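Local structure of inorganic pyrophosphatase (Anaplasma phagocytophilum, 3LD3) at residues Val37-Lys51 with Phe66-Ile80. The protein probably hydrolyses inorganic pyrophosphate to two phosphate ions, using magnesium, as a hexameric member of the soluble PPase family. Residues are numbered along the deposited sequence; the frame is centred on the assembly and turned at random.
With PO4 (phosphate ion), chain C.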
loop_
_atom_site.group_PDB
_atom_site.type_symbol
_atom_site.label_atom_id
_atom_site.label_comp_id
_atom_site.label_asym_id
_atom_site.label_seq_id
_atom_site.Cartn_x
_atom_site.Cartn_y
_atom_site.Cartn_z
ATOM N N VAL A 37 -5.091 13.914 -25.870
ATOM C CA VAL A 37 -6.448 13.454 -25.665
ATOM C C VAL A 37 -6.686 13.259 -24.189
ATOM O O VAL A 37 -5.727 13.061 -23.426
ATOM C CB VAL A 37 -6.746 12.121 -26.420
ATOM C CG1 VAL A 37 -6.617 12.314 -27.969
ATOM C CG2 VAL A 37 -5.787 10.994 -25.989
ATOM N N ASN A 38 -7.958 13.316 -23.808
ATOM C CA ASN A 38 -8.383 12.999 -22.448
ATOM C C ASN A 38 -8.641 11.504 -22.303
ATOM O O ASN A 38 -9.265 10.872 -23.172
ATOM C CB ASN A 38 -9.676 13.758 -22.094
ATOM C CG ASN A 38 -9.532 15.242 -22.147
ATOM O OD1 ASN A 38 -8.443 15.773 -21.909
ATOM N ND2 ASN A 38 -10.651 15.964 -22.419
ATOM N N VAL A 39 -8.193 10.945 -21.178
ATOM C CA VAL A 39 -8.432 9.557 -20.839
ATOM C C VAL A 39 -9.031 9.525 -19.437
ATOM O O VAL A 39 -8.447 10.060 -18.518
ATOM C CB VAL A 39 -7.145 8.707 -20.909
ATOM C CG1 VAL A 39 -7.422 7.228 -20.499
ATOM C CG2 VAL A 39 -6.550 8.778 -22.358
ATOM N N VAL A 40 -10.179 8.869 -19.316
ATOM C CA VAL A 40 -10.798 8.564 -18.025
ATOM C C VAL A 40 -10.235 7.210 -17.598
ATOM O O VAL A 40 -10.448 6.205 -18.294
ATOM C CB VAL A 40 -12.338 8.493 -18.136
ATOM C CG1 VAL A 40 -12.978 8.049 -16.796
ATOM C CG2 VAL A 40 -12.925 9.806 -18.577
ATOM N N ILE A 41 -9.510 7.190 -16.483
ATOM C CA ILE A 41 -8.855 5.993 -15.977
ATOM C C ILE A 41 -9.890 5.079 -15.344
ATOM O O ILE A 41 -10.759 5.529 -14.571
ATOM C CB ILE A 41 -7.700 6.327 -14.986
ATOM C CG1 ILE A 41 -6.620 7.163 -15.668
ATOM C CG2 ILE A 41 -7.080 5.045 -14.366
ATOM C CD1 ILE A 41 -6.044 6.499 -16.962
ATOM N N GLU A 42 -9.823 3.815 -15.729
ATOM C CA GLU A 42 -10.635 2.751 -15.116
ATOM C C GLU A 42 -9.830 1.842 -14.211
ATOM O O GLU A 42 -10.371 1.361 -13.193
ATOM C CB GLU A 42 -11.333 1.929 -16.212
ATOM C CG GLU A 42 -12.404 2.778 -16.927
ATOM C CD GLU A 42 -12.979 2.090 -18.138
ATOM O OE1 GLU A 42 -12.161 1.573 -18.911
ATOM O OE2 GLU A 42 -14.219 2.086 -18.301
ATOM N N VAL A 43 -8.587 1.540 -14.582
ATOM C CA VAL A 43 -7.729 0.673 -13.791
ATOM C C VAL A 43 -6.371 1.322 -13.601
ATOM O O VAL A 43 -5.720 1.748 -14.592
ATOM C CB VAL A 43 -7.532 -0.749 -14.446
ATOM C CG1 VAL A 43 -6.617 -1.632 -13.582
ATOM C CG2 VAL A 43 -8.878 -1.452 -14.653
ATOM N N SER A 44 -5.912 1.366 -12.359
ATOM C CA SER A 44 -4.629 1.962 -12.035
ATOM C C SER A 44 -3.470 1.045 -12.406
ATOM O O SER A 44 -3.552 -0.173 -12.259
ATOM C CB SER A 44 -4.524 2.247 -10.540
ATOM O OG SER A 44 -5.537 3.124 -10.098
ATOM N N GLN A 45 -2.363 1.655 -12.811
ATOM C CA GLN A 45 -1.129 0.944 -13.034
ATOM C C GLN A 45 -0.698 0.159 -11.796
ATOM O O GLN A 45 -0.829 0.618 -10.662
ATOM C CB GLN A 45 -0.058 1.979 -13.372
ATOM C CG GLN A 45 1.222 1.509 -13.897
ATOM C CD GLN A 45 2.000 2.763 -14.341
ATOM O OE1 GLN A 45 1.885 3.187 -15.485
ATOM N NE2 GLN A 45 2.597 3.465 -13.350
ATOM N N ASP A 46 -0.247 -1.071 -12.023
ATOM C CA ASP A 46 0.345 -1.881 -10.984
ATOM C C ASP A 46 -0.624 -2.253 -9.862
ATOM O O ASP A 46 -0.191 -2.454 -8.741
ATOM C CB ASP A 46 1.585 -1.177 -10.415
ATOM C CG ASP A 46 2.664 -0.955 -11.476
ATOM O OD1 ASP A 46 2.658 -1.661 -12.503
ATOM O OD2 ASP A 46 3.504 -0.030 -11.331
ATOM N N SER A 47 -1.921 -2.289 -10.149
ATOM C CA SER A 47 -2.926 -2.528 -9.123
ATOM C C SER A 47 -3.229 -4.021 -8.990
ATOM O O SER A 47 -2.781 -4.831 -9.791
ATOM C CB SER A 47 -4.216 -1.781 -9.474
ATOM O OG SER A 47 -4.690 -2.136 -10.773
ATOM N N HIS A 48 -3.977 -4.365 -7.961
ATOM C CA HIS A 48 -4.570 -5.703 -7.887
ATOM C C HIS A 48 -5.531 -5.837 -9.073
ATOM O O HIS A 48 -6.061 -4.853 -9.574
ATOM C CB HIS A 48 -5.290 -5.876 -6.576
ATOM C CG HIS A 48 -4.376 -5.835 -5.392
ATOM N ND1 HIS A 48 -3.262 -6.644 -5.291
ATOM C CD2 HIS A 48 -4.415 -5.091 -4.258
ATOM C CE1 HIS A 48 -2.654 -6.394 -4.138
ATOM N NE2 HIS A 48 -3.344 -5.471 -3.487
ATOM N N PRO A 49 -5.782 -7.069 -9.512
ATOM C CA PRO A 49 -6.500 -7.276 -10.751
ATOM C C PRO A 49 -8.031 -7.080 -10.653
ATOM O O PRO A 49 -8.814 -7.984 -11.003
ATOM C CB PRO A 49 -6.063 -8.697 -11.126
ATOM C CG PRO A 49 -5.849 -9.367 -9.887
ATOM C CD PRO A 49 -5.161 -8.314 -9.031
ATOM N N VAL A 50 -8.459 -5.918 -10.146
ATOM C CA VAL A 50 -9.865 -5.549 -10.145
ATOM C C VAL A 50 -10.115 -4.727 -11.409
ATOM O O VAL A 50 -9.604 -3.622 -11.552
ATOM C CB VAL A 50 -10.269 -4.739 -8.901
ATOM C CG1 VAL A 50 -11.769 -4.476 -8.868
ATOM C CG2 VAL A 50 -9.814 -5.462 -7.585
ATOM N N LYS A 51 -10.925 -5.252 -12.318
ATOM C CA LYS A 51 -11.155 -4.567 -13.601
ATOM C C LYS A 51 -12.434 -3.746 -13.498
ATOM O O LYS A 51 -13.555 -4.258 -13.652
ATOM C CB LYS A 51 -11.265 -5.540 -14.776
ATOM C CG LYS A 51 -11.198 -4.731 -16.067
ATOM C CD LYS A 51 -11.842 -5.296 -17.226
ATOM C CE LYS A 51 -11.351 -4.578 -18.484
ATOM N NZ LYS A 51 -12.195 -3.434 -18.901
ATOM N N PHE A 66 -12.989 -9.596 -11.503
ATOM C CA PHE A 66 -11.640 -9.786 -11.039
ATOM C C PHE A 66 -10.940 -10.659 -12.092
ATOM O O PHE A 66 -11.513 -11.670 -12.542
ATOM C CB PHE A 66 -11.637 -10.445 -9.663
ATOM C CG PHE A 66 -12.335 -9.628 -8.574
ATOM C CD1 PHE A 66 -11.597 -8.924 -7.617
ATOM C CD2 PHE A 66 -13.715 -9.569 -8.502
ATOM C CE1 PHE A 66 -12.241 -8.182 -6.638
ATOM C CE2 PHE A 66 -14.362 -8.831 -7.534
ATOM C CZ PHE A 66 -13.598 -8.123 -6.586
ATOM N N LEU A 67 -9.753 -10.287 -12.529
ATOM C CA LEU A 67 -9.086 -11.102 -13.556
ATOM C C LEU A 67 -8.847 -12.485 -12.958
ATOM O O LEU A 67 -8.399 -12.610 -11.831
ATOM C CB LEU A 67 -7.742 -10.508 -13.987
ATOM C CG LEU A 67 -7.654 -9.086 -14.535
ATOM C CD1 LEU A 67 -6.235 -8.752 -15.031
ATOM C CD2 LEU A 67 -8.709 -8.934 -15.642
ATOM N N PRO A 68 -9.152 -13.556 -13.721
ATOM C CA PRO A 68 -8.941 -14.872 -13.177
ATOM C C PRO A 68 -7.480 -15.300 -13.197
ATOM O O PRO A 68 -7.091 -16.149 -12.389
ATOM C CB PRO A 68 -9.811 -15.775 -14.058
ATOM C CG PRO A 68 -10.166 -15.049 -15.172
ATOM C CD PRO A 68 -10.002 -13.569 -14.911
ATOM N N THR A 69 -6.688 -14.629 -14.022
ATOM C CA THR A 69 -5.265 -14.839 -14.162
ATOM C C THR A 69 -4.524 -13.941 -13.165
ATOM O O THR A 69 -5.061 -12.878 -12.747
ATOM C CB THR A 69 -4.822 -14.541 -15.575
ATOM O OG1 THR A 69 -5.323 -13.262 -16.015
ATOM C CG2 THR A 69 -5.393 -15.681 -16.550
ATOM N N ALA A 70 -3.327 -14.368 -12.785
ATOM C CA ALA A 70 -2.500 -13.630 -11.810
ATOM C C ALA A 70 -1.680 -12.614 -12.582
ATOM O O ALA A 70 -0.430 -12.705 -12.681
ATOM C CB ALA A 70 -1.623 -14.560 -10.999
ATOM N N MET A 71 -2.397 -11.696 -13.236
ATOM C CA MET A 71 -1.784 -10.639 -14.063
ATOM C C MET A 71 -2.266 -9.280 -13.561
ATOM O O MET A 71 -3.226 -9.210 -12.817
ATOM C CB MET A 71 -2.104 -10.816 -15.554
ATOM C CG MET A 71 -1.702 -12.190 -16.026
ATOM S SD MET A 71 -1.685 -12.475 -17.787
ATOM C CE MET A 71 -0.128 -11.777 -18.252
ATOM N N TYR A 72 -1.596 -8.219 -13.968
ATOM C CA TYR A 72 -2.003 -6.860 -13.561
ATOM C C TYR A 72 -1.801 -5.959 -14.760
ATOM O O TYR A 72 -0.917 -6.200 -15.597
ATOM C CB TYR A 72 -1.206 -6.375 -12.300
ATOM C CG TYR A 72 0.260 -6.183 -12.574
ATOM C CD1 TYR A 72 0.749 -4.983 -13.060
ATOM C CD2 TYR A 72 1.173 -7.213 -12.330
ATOM C CE1 TYR A 72 2.093 -4.796 -13.351
ATOM C CE2 TYR A 72 2.515 -7.065 -12.608
ATOM C CZ TYR A 72 2.999 -5.855 -13.121
ATOM O OH TYR A 72 4.348 -5.683 -13.470
ATOM N N TYR A 73 -2.614 -4.902 -14.854
ATOM C CA TYR A 73 -2.451 -3.932 -15.953
ATOM C C TYR A 73 -1.093 -3.230 -15.858
ATOM O O TYR A 73 -0.781 -2.619 -14.846
ATOM C CB TYR A 73 -3.611 -2.936 -15.943
ATOM C CG TYR A 73 -4.860 -3.517 -16.575
ATOM C CD1 TYR A 73 -5.158 -3.249 -17.920
ATOM C CD2 TYR A 73 -5.707 -4.352 -15.857
ATOM C CE1 TYR A 73 -6.299 -3.798 -18.524
ATOM C CE2 TYR A 73 -6.846 -4.923 -16.445
ATOM C CZ TYR A 73 -7.118 -4.629 -17.793
ATOM O OH TYR A 73 -8.246 -5.181 -18.341
ATOM N N PRO A 74 -0.278 -3.300 -16.929
ATOM C CA PRO A 74 1.084 -2.743 -16.842
ATOM C C PRO A 74 1.192 -1.216 -16.976
ATOM O O PRO A 74 2.285 -0.634 -16.813
ATOM C CB PRO A 74 1.809 -3.461 -17.968
ATOM C CG PRO A 74 0.778 -3.762 -18.981
ATOM C CD PRO A 74 -0.451 -4.120 -18.135
ATOM N N CYS A 75 0.075 -0.579 -17.303
ATOM C CA CYS A 75 -0.048 0.878 -17.355
ATOM C C CYS A 75 -1.405 1.172 -16.729
ATOM O O CYS A 75 -2.226 0.272 -16.558
ATOM C CB CYS A 75 -0.049 1.415 -18.794
ATOM S SG CYS A 75 1.317 0.942 -19.791
ATOM N N ASN A 76 -1.651 2.438 -16.417
ATOM C CA ASN A 76 -2.997 2.877 -16.179
ATOM C C ASN A 76 -3.811 2.587 -17.432
ATOM O O ASN A 76 -3.286 2.629 -18.561
ATOM C CB ASN A 76 -3.012 4.372 -15.864
ATOM C CG ASN A 76 -2.142 4.703 -14.704
ATOM O OD1 ASN A 76 -2.475 4.376 -13.561
ATOM N ND2 ASN A 76 -0.988 5.298 -14.968
ATOM N N TYR A 77 -5.058 2.211 -17.243
ATOM C CA TYR A 77 -5.925 1.838 -18.345
ATOM C C TYR A 77 -7.271 2.535 -18.288
ATOM O O TYR A 77 -7.946 2.552 -17.267
ATOM C CB TYR A 77 -6.112 0.332 -18.329
ATOM C CG TYR A 77 -6.927 -0.250 -19.446
ATOM C CD1 TYR A 77 -6.366 -0.428 -20.700
ATOM C CD2 TYR A 77 -8.235 -0.664 -19.240
ATOM C CE1 TYR A 77 -7.095 -1.010 -21.725
ATOM C CE2 TYR A 77 -8.984 -1.224 -20.265
ATOM C CZ TYR A 77 -8.392 -1.407 -21.505
ATOM O OH TYR A 77 -9.122 -1.961 -22.537
ATOM N N GLY A 78 -7.679 3.097 -19.413
ATOM C CA GLY A 78 -8.977 3.705 -19.497
ATOM C C GLY A 78 -9.380 3.978 -20.916
ATOM O O GLY A 78 -8.931 3.278 -21.841
ATOM N N PHE A 79 -10.250 4.953 -21.080
ATOM C CA PHE A 79 -10.843 5.256 -22.384
ATOM C C PHE A 79 -10.942 6.743 -22.720
ATOM O O PHE A 79 -10.980 7.609 -21.837
ATOM C CB PHE A 79 -12.237 4.614 -22.493
ATOM C CG PHE A 79 -13.276 5.298 -21.650
ATOM C CD1 PHE A 79 -14.109 6.265 -22.179
ATOM C CD2 PHE A 79 -13.399 4.985 -20.294
ATOM C CE1 PHE A 79 -15.054 6.905 -21.394
ATOM C CE2 PHE A 79 -14.338 5.647 -19.498
ATOM C CZ PHE A 79 -15.166 6.595 -20.037
ATOM N N ILE A 80 -10.969 7.038 -24.017
ATOM C CA ILE A 80 -11.174 8.405 -24.489
ATOM C C ILE A 80 -12.669 8.675 -24.596
ATOM O O ILE A 80 -13.386 8.014 -25.379
ATOM C CB ILE A 80 -10.508 8.662 -25.876
ATOM C CG1 ILE A 80 -9.035 8.240 -25.892
ATOM C CG2 ILE A 80 -10.656 10.125 -26.232
ATOM C CD1 ILE A 80 -8.380 8.308 -27.291
HETATM P P PO4 C . -11.752 -6.172 -21.805
HETATM O O1 PO4 C . -11.899 -6.735 -23.196
HETATM O O2 PO4 C . -12.895 -6.622 -20.913
HETATM O O3 PO4 C . -10.465 -6.652 -21.166
HETATM O O4 PO4 C . -11.720 -4.646 -21.914
HETATM O O HOH W 1 4.050 -1.283 -14.691
HETATM O O HOH W 2 -4.348 -4.520 -12.472
HETATM O O HOH W 3 -11.804 -2.429 -21.915
#
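Strand 37-41 and strand 76-79 pair antiparallel through Val-40 and Phe-79, and a classic beta bulge follows, where Glu-42 N (2.7 Å) and Val-43 N (2.9 Å) both donate to Tyr-77 O, each in the carbonyl plane. Both strands belong to the beta barrel characteristic of family I soluble pyrophosphatases. With CG between the backbone N and the carbonyl carbon (chi1 72°), the Phe-79 ring is swung back over Val-40, whose CB sits on its face in a CH-pi contact, 4.2 Å from the centroid. The Glu-42 side chain runs at about a right angle to that of Phe-79, OE2 approaching ring atom CD2 obliquely, the carboxylate plane 58° from the ring's; OE2 accepts from Phe-54 N. Beyond the bulge, Val-43 CG1 packs on Tyr-73 CD2 at 3.7 Å. Gln-45 N, in the type II turn 44-47, donates to Asn-76 OD1 from above the amide plane rather than along a lone pair; Val-101 N supplies that oxygen with a second donor, and Asn-76 ND2 reaches Val-95 O. Water 1 ties Asp-46 OD1 to Pro-74 O. At the active-site end, Lys-51 and Tyr-77, both predicted to bind substrate, converge: Lys-51 bends at its last torsion (chi4 -93°), CE passes 3.2 Å from Tyr-73 OH, and NZ salt-bridges Glu-53 while binding a phosphate ion weakly. Tyr-77 OH, hydrogen-bonded to Lys-126 NZ, also meets water 3, which lies 2.8 Å from it in the ring plane and accepts from Lys-51 NZ.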